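Local atomic coordinates of alpha-fucosidase (PDB entry 2EAB), a protein that probably releases alpha-1,2-linked L-fucose from glycans by hydrolysis, this chain being the catalytic portion of a longer, probably membrane-anchored Bifidobacterium bifidum protein. Residues Y481-E486 with A506-I511; Y545-A550 with L558-A563; D589-A594 with S631-K636. All coordinates share one frame; numbering follows the deposited sequence.

Contact 1: Y481-E486 with A506-I511; sequences YMAHTE and AAVPWI
Val508 pushes both of its methyl groups against Tyr481 and Ala483, so that an extended loop lies against helix 507-520 in the helical catalytic domain of glycoside hydrolase family 95, an (alpha/alpha)6 barrel. The valine buries more area here than any other residue of the two segments. Its CG1 stands anti to the backbone N (chi1 175°) while CG2 stays beside that N, and the fork divides the work. CG1 approaches the Tyr481 ring obliquely, 3.5 Å from CE1. CG2 meets Ala483 twice, touching the methyl CB at 3.6 Å and the backbone N at 3.5 Å. The far end of Tyr481 is held by helix 525-546, where OH is hydrogen-bonded to Leu534 O. No hydrogen bond joins 481-486 to 506-511; the direct contact between them is van der Waals packing. Ala483 O is buried by the contact and has no partner anywhere in the model. Next to Val508 in the chain, Ala507 points its methyl at the loop, and CB ends 3.4 Å from His484 O.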
# COMPACT_ATOMS: atom_id res chain seq x y z
N TYR A 481 -9.13 0.05 20.58
CA TYR A 481 -9.25 -1.04 19.62
C TYR A 481 -7.85 -1.56 19.33
O TYR A 481 -6.91 -0.79 19.15
CB TYR A 481 -10.01 -0.59 18.35
CG TYR A 481 -9.46 0.66 17.70
CD1 TYR A 481 -8.69 0.59 16.55
CD2 TYR A 481 -9.71 1.92 18.25
CE1 TYR A 481 -8.17 1.73 15.96
CE2 TYR A 481 -9.21 3.08 17.67
CZ TYR A 481 -8.43 2.97 16.52
OH TYR A 481 -7.92 4.10 15.94
N MET A 482 -7.73 -2.88 19.31
CA MET A 482 -6.46 -3.55 19.15
C MET A 482 -6.54 -4.47 17.93
O MET A 482 -7.54 -5.16 17.74
CB MET A 482 -6.14 -4.36 20.41
CG MET A 482 -4.81 -5.08 20.37
SD MET A 482 -4.59 -6.17 21.79
CE MET A 482 -3.26 -5.36 22.69
N ALA A 483 -5.49 -4.44 17.11
CA ALA A 483 -5.35 -5.36 15.99
C ALA A 483 -3.86 -5.62 15.79
O ALA A 483 -3.02 -4.90 16.33
CB ALA A 483 -5.99 -4.81 14.73
N HIS A 484 -3.56 -6.64 15.00
CA HIS A 484 -2.20 -7.14 14.90
C HIS A 484 -1.72 -7.19 13.44
O HIS A 484 -2.05 -6.29 12.67
CB HIS A 484 -2.13 -8.46 15.67
CG HIS A 484 -2.25 -8.27 17.15
ND1 HIS A 484 -3.45 -8.22 17.83
CD2 HIS A 484 -1.28 -8.05 18.06
CE1 HIS A 484 -3.20 -8.00 19.12
NE2 HIS A 484 -1.90 -7.91 19.28
N THR A 485 -0.91 -8.18 13.07
CA THR A 485 -0.34 -8.22 11.72
C THR A 485 -1.33 -8.73 10.68
O THR A 485 -1.66 -8.04 9.72
CB THR A 485 0.97 -9.04 11.67
OG1 THR A 485 1.99 -8.38 12.43
CG2 THR A 485 1.46 -9.19 10.24
N GLU A 486 -1.77 -9.97 10.85
CA GLU A 486 -2.61 -10.62 9.86
C GLU A 486 -4.06 -10.18 10.04
O GLU A 486 -4.68 -10.49 11.05
CB GLU A 486 -2.52 -12.13 9.96
CG GLU A 486 -1.12 -12.68 9.75
CD GLU A 486 -1.13 -14.18 9.59
OE1 GLU A 486 -1.96 -14.85 10.25
OE2 GLU A 486 -0.31 -14.69 8.80
N ALA A 506 1.27 -2.58 17.91
CA ALA A 506 1.67 -1.29 17.37
C ALA A 506 1.36 -1.15 15.88
O ALA A 506 1.53 -0.07 15.30
CB ALA A 506 3.14 -1.00 17.65
N ALA A 507 0.89 -2.24 15.26
CA ALA A 507 0.39 -2.20 13.89
C ALA A 507 -0.71 -1.15 13.73
O ALA A 507 -0.81 -0.52 12.67
CB ALA A 507 -0.13 -3.57 13.49
N VAL A 508 -1.54 -0.97 14.75
CA VAL A 508 -2.62 0.02 14.68
C VAL A 508 -2.08 1.46 14.72
O VAL A 508 -2.34 2.22 13.80
CB VAL A 508 -3.76 -0.26 15.71
CG1 VAL A 508 -4.79 0.87 15.68
CG2 VAL A 508 -4.42 -1.59 15.41
N PRO A 509 -1.28 1.82 15.75
CA PRO A 509 -0.53 3.07 15.64
C PRO A 509 0.11 3.28 14.26
O PRO A 509 -0.04 4.34 13.66
CB PRO A 509 0.53 2.94 16.74
CG PRO A 509 -0.19 2.17 17.82
CD PRO A 509 -1.08 1.19 17.08
N TRP A 510 0.80 2.27 13.73
CA TRP A 510 1.47 2.43 12.45
C TRP A 510 0.51 2.75 11.30
O TRP A 510 0.72 3.73 10.58
CB TRP A 510 2.31 1.20 12.13
CG TRP A 510 3.33 1.41 11.05
CD1 TRP A 510 3.52 2.53 10.27
CD2 TRP A 510 4.29 0.46 10.62
NE1 TRP A 510 4.55 2.32 9.39
CE2 TRP A 510 5.04 1.05 9.58
CE3 TRP A 510 4.60 -0.85 11.02
CZ2 TRP A 510 6.08 0.39 8.94
CZ3 TRP A 510 5.64 -1.51 10.39
CH2 TRP A 510 6.36 -0.90 9.35
N ILE A 511 -0.53 1.94 11.12
CA ILE A 511 -1.47 2.22 10.04
C ILE A 511 -2.18 3.56 10.24
O ILE A 511 -2.55 4.21 9.26
CB ILE A 511 -2.47 1.05 9.81
CG1 ILE A 511 -3.03 1.07 8.38
CG2 ILE A 511 -3.59 1.05 10.85
CD1 ILE A 511 -1.99 0.77 7.30

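Contact 2: Y545-A550 with L558-A563; sequences YMLHKA and LTTGVA
His548 and Thr559 face each other as an antiparallel hydrogen-bonded pair, and each backbone satisfies the other. His548 N donates to Thr559 O at 3.0 Å (166° at the hydrogen), and Thr559 N answers to His548 O at 2.9 Å. The same two carbonyls also take CA-H contacts, Thr559 O from Leu547 CA at 3.3 Å and His548 O from Leu558 CA at 3.2 Å. The side chains of the pair run alongside each other, with Thr559 OG1 at the edge of the imidazole, in its plane. Both end on one carboxylate oxygen, since His548 NE2 and Thr559 OG1 are each hydrogen-bonded to Asp574 OD1. OG1 has a further task: it accepts from Gly561 N at 3.3 Å, closing an ST turn. Replacing Thr559 with a valine would probably leave Gly561 N without this acceptor and deprive Asp574 OD1 of a partner. Beside the polar pair, the side chains of Leu547 and Leu558 cross at about a right angle, their CD1 atoms meeting, and Leu547 CD2 lies 3.8 Å from Thr560 CG2. This is a beta hairpin that follows helix 525-546 after Leu547, its short strand 548-549 forming one edge of a small antiparallel sheet with 558-565 and 572-574.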
# COMPACT_ATOMS: atom_id res chain seq x y z
N TYR A 545 -3.90 1.69 28.98
CA TYR A 545 -3.80 0.24 29.08
C TYR A 545 -2.44 -0.36 28.74
O TYR A 545 -2.03 -1.36 29.35
CB TYR A 545 -4.89 -0.44 28.25
CG TYR A 545 -6.28 -0.05 28.69
CD1 TYR A 545 -6.92 -0.76 29.70
CD2 TYR A 545 -6.94 1.03 28.10
CE1 TYR A 545 -8.20 -0.41 30.11
CE2 TYR A 545 -8.22 1.39 28.51
CZ TYR A 545 -8.83 0.66 29.52
OH TYR A 545 -10.10 1.00 29.92
N MET A 546 -1.74 0.23 27.78
CA MET A 546 -0.54 -0.40 27.21
C MET A 546 0.79 0.06 27.78
O MET A 546 1.70 -0.75 27.97
CB MET A 546 -0.53 -0.27 25.69
CG MET A 546 -1.77 -0.84 25.00
SD MET A 546 -2.00 -2.61 25.21
CE MET A 546 -0.65 -3.25 24.21
N LEU A 547 0.92 1.36 28.05
CA LEU A 547 2.19 1.91 28.53
C LEU A 547 2.44 1.58 29.99
O LEU A 547 1.51 1.53 30.80
CB LEU A 547 2.22 3.43 28.35
CG LEU A 547 2.17 3.94 26.90
CD1 LEU A 547 2.20 5.46 26.86
CD2 LEU A 547 3.31 3.36 26.08
N HIS A 548 3.70 1.37 30.34
CA HIS A 548 4.09 1.23 31.74
C HIS A 548 5.45 1.87 31.97
O HIS A 548 6.18 2.13 31.01
CB HIS A 548 4.02 -0.23 32.22
CG HIS A 548 5.22 -1.07 31.90
ND1 HIS A 548 5.50 -2.23 32.59
CD2 HIS A 548 6.20 -0.95 30.97
CE1 HIS A 548 6.61 -2.77 32.12
NE2 HIS A 548 7.05 -2.01 31.13
N LYS A 549 5.77 2.15 33.22
CA LYS A 549 7.12 2.56 33.59
C LYS A 549 8.02 1.34 33.45
O LYS A 549 7.75 0.28 34.03
CB LYS A 549 7.17 3.09 35.02
CG LYS A 549 8.58 3.35 35.52
CD LYS A 549 8.59 3.99 36.90
CE LYS A 549 10.02 4.19 37.41
NZ LYS A 549 10.86 5.02 36.49
N ALA A 550 9.09 1.48 32.66
CA ALA A 550 10.02 0.39 32.42
C ALA A 550 10.69 -0.08 33.70
O ALA A 550 10.89 0.70 34.64
CB ALA A 550 11.08 0.82 31.43
N LEU A 558 8.84 5.53 30.00
CA LEU A 558 7.70 4.67 29.68
C LEU A 558 8.08 3.79 28.50
O LEU A 558 8.75 4.25 27.58
CB LEU A 558 6.46 5.48 29.31
CG LEU A 558 5.77 6.32 30.38
CD1 LEU A 558 4.61 7.08 29.76
CD2 LEU A 558 5.29 5.45 31.54
N THR A 559 7.65 2.53 28.54
CA THR A 559 7.71 1.67 27.37
C THR A 559 6.33 1.06 27.13
O THR A 559 5.41 1.25 27.93
CB THR A 559 8.72 0.51 27.50
OG1 THR A 559 8.29 -0.38 28.53
CG2 THR A 559 10.14 1.02 27.79
N THR A 560 6.22 0.32 26.04
CA THR A 560 4.97 -0.37 25.72
C THR A 560 4.88 -1.76 26.36
O THR A 560 3.98 -2.53 26.04
CB THR A 560 4.82 -0.53 24.20
OG1 THR A 560 5.99 -1.16 23.67
CG2 THR A 560 4.65 0.83 23.54
N GLY A 561 5.80 -2.08 27.27
CA GLY A 561 5.79 -3.39 27.91
C GLY A 561 6.28 -4.48 26.97
O GLY A 561 7.06 -4.21 26.05
N VAL A 562 5.82 -5.70 27.20
CA VAL A 562 6.36 -6.84 26.47
C VAL A 562 6.27 -6.65 24.95
O VAL A 562 5.20 -6.32 24.41
CB VAL A 562 5.77 -8.18 26.97
CG1 VAL A 562 4.29 -8.28 26.69
CG2 VAL A 562 6.52 -9.35 26.37
N ALA A 563 7.40 -6.82 24.28
CA ALA A 563 7.47 -6.54 22.85
C ALA A 563 8.55 -7.34 22.16
O ALA A 563 9.59 -7.67 22.76
CB ALA A 563 7.70 -5.05 22.61

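Contact 3: D589-A594 with S631-K636; sequences DAIEAA and SWSCAK
Trp632 and Ile591 slide past each other in opposite directions, each laid against the other's helix. The segments 589-594 and 632-636 run nearly antiparallel, at 159°, with their axes 10.5 Å apart, the indole filling part of the space between. Trp632 has CG anti to its carbonyl carbon (chi1 -64°), which carries the six-membered ring toward helix 577-596. There Ala590 CB sits 3.6 Å above the ring plane, shifted toward the rim, in a CH-pi contact with one face. The ring tip CZ3 also comes 3.5 Å from Ala590 O, and one turn on it touches Ala594 CB obliquely at 4.0 Å. Ser539 of helix 525-546 and Leu603 also pack against the indole. Ile591 returns the favour with its longer branch. CG1 stays beside the backbone N (chi1 -72°) and the arm continues almost straight to CD1, taking it across the gap. On the way CG1 rests 3.7 Å from Trp632 CB. At its end CD1 meets the backbone N and OG of Ser633 and the methylene CD of Lys636, 4.0 Å away. Ser633 OG is a polar neighbour to that methyl, but its hydrogen bond goes to Val604 O. Lys636 keeps its chain extended and bends only at the last torsion, while its side chain also touches Trp584 and Leu587 of helix 577-596. This is an antiparallel helix pair of the alpha-helical catalytic domain, its shorter member tied down by the Cys610-Cys634 disulfide.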
# COMPACT_ATOMS: atom_id res chain seq x y z
N ASP A 589 1.12 12.77 16.18
CA ASP A 589 0.02 12.99 15.24
C ASP A 589 -1.28 13.34 15.96
O ASP A 589 -2.01 14.25 15.52
CB ASP A 589 -0.22 11.75 14.36
CG ASP A 589 0.85 11.53 13.29
OD1 ASP A 589 1.74 12.37 13.10
OD2 ASP A 589 0.76 10.49 12.60
N ALA A 590 -1.58 12.63 17.04
CA ALA A 590 -2.80 12.87 17.81
C ALA A 590 -2.84 14.28 18.39
O ALA A 590 -3.88 14.95 18.34
CB ALA A 590 -2.95 11.83 18.92
N ILE A 591 -1.71 14.73 18.94
CA ILE A 591 -1.59 16.09 19.46
C ILE A 591 -1.82 17.11 18.35
O ILE A 591 -2.53 18.10 18.54
CB ILE A 591 -0.22 16.30 20.15
CG1 ILE A 591 -0.19 15.53 21.48
CG2 ILE A 591 0.05 17.78 20.39
CD1 ILE A 591 1.19 15.31 22.05
N GLU A 592 -1.24 16.86 17.18
CA GLU A 592 -1.44 17.76 16.05
C GLU A 592 -2.89 17.80 15.58
O GLU A 592 -3.43 18.88 15.28
CB GLU A 592 -0.49 17.44 14.90
CG GLU A 592 0.96 17.72 15.24
CD GLU A 592 1.15 19.15 15.74
OE1 GLU A 592 0.80 20.09 14.99
OE2 GLU A 592 1.61 19.33 16.88
N ALA A 593 -3.54 16.64 15.55
CA ALA A 593 -4.96 16.57 15.18
C ALA A 593 -5.81 17.34 16.19
O ALA A 593 -6.70 18.12 15.81
CB ALA A 593 -5.42 15.12 15.08
N ALA A 594 -5.52 17.14 17.47
CA ALA A 594 -6.22 17.86 18.54
C ALA A 594 -6.03 19.36 18.41
O ALA A 594 -7.01 20.12 18.45
CB ALA A 594 -5.73 17.38 19.90
N SER A 631 -1.34 13.03 30.32
CA SER A 631 -1.74 13.66 29.06
C SER A 631 -0.88 13.17 27.90
O SER A 631 0.20 12.60 28.10
CB SER A 631 -1.65 15.18 29.17
OG SER A 631 -0.30 15.60 29.32
N TRP A 632 -1.36 13.42 26.69
CA TRP A 632 -0.62 12.99 25.51
C TRP A 632 0.78 13.59 25.45
O TRP A 632 1.74 12.88 25.12
CB TRP A 632 -1.39 13.30 24.23
CG TRP A 632 -2.69 12.56 24.12
CD1 TRP A 632 -3.13 11.50 24.88
CD2 TRP A 632 -3.72 12.80 23.16
NE1 TRP A 632 -4.37 11.09 24.46
CE2 TRP A 632 -4.75 11.87 23.40
CE3 TRP A 632 -3.88 13.72 22.11
CZ2 TRP A 632 -5.93 11.84 22.64
CZ3 TRP A 632 -5.04 13.69 21.35
CH2 TRP A 632 -6.05 12.75 21.62
N SER A 633 0.92 14.88 25.77
CA SER A 633 2.23 15.53 25.79
C SER A 633 3.17 14.89 26.81
O SER A 633 4.35 14.68 26.54
CB SER A 633 2.10 17.03 26.08
OG SER A 633 1.38 17.69 25.05
N CYS A 634 2.63 14.59 27.99
CA CYS A 634 3.41 13.96 29.04
C CYS A 634 3.89 12.57 28.60
O CYS A 634 5.09 12.29 28.63
CB CYS A 634 2.61 13.87 30.33
SG CYS A 634 3.50 13.01 31.65
N ALA A 635 2.96 11.73 28.16
CA ALA A 635 3.29 10.38 27.72
C ALA A 635 4.35 10.40 26.62
O ALA A 635 5.33 9.66 26.67
CB ALA A 635 2.03 9.64 27.25
N LYS A 636 4.15 11.27 25.63
CA LYS A 636 5.07 11.37 24.50
C LYS A 636 6.49 11.72 24.96
O LYS A 636 7.47 11.16 24.47
CB LYS A 636 4.56 12.43 23.52
CG LYS A 636 5.45 12.69 22.32
CD LYS A 636 4.77 13.64 21.35
CE LYS A 636 5.74 14.18 20.32
NZ LYS A 636 6.66 15.19 20.90

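In the fold
Contacts 1, 2 and 3 follow one another along the chain without overlap, all within the family 95 catalytic region and on the same side of the chain's centre. Their centres are 16 Å (1 and 2), 17 Å (2 and 3) and 19 Å (1 and 3) apart. Contact 1 uses helix 507-520; the next helix, 525-546, runs into the hairpin of contact 2, and helices 577-596 and 632-639 then make contact 3. Contact 2 touches both others: Met546 CE meets Met482 CE at 3.7 Å, and Leu547 CD1 lies 4.2 Å from Ala635 CB. Loop, hairpin and helix pair thus form one continuous packed region of the domain, bridged by contact 2.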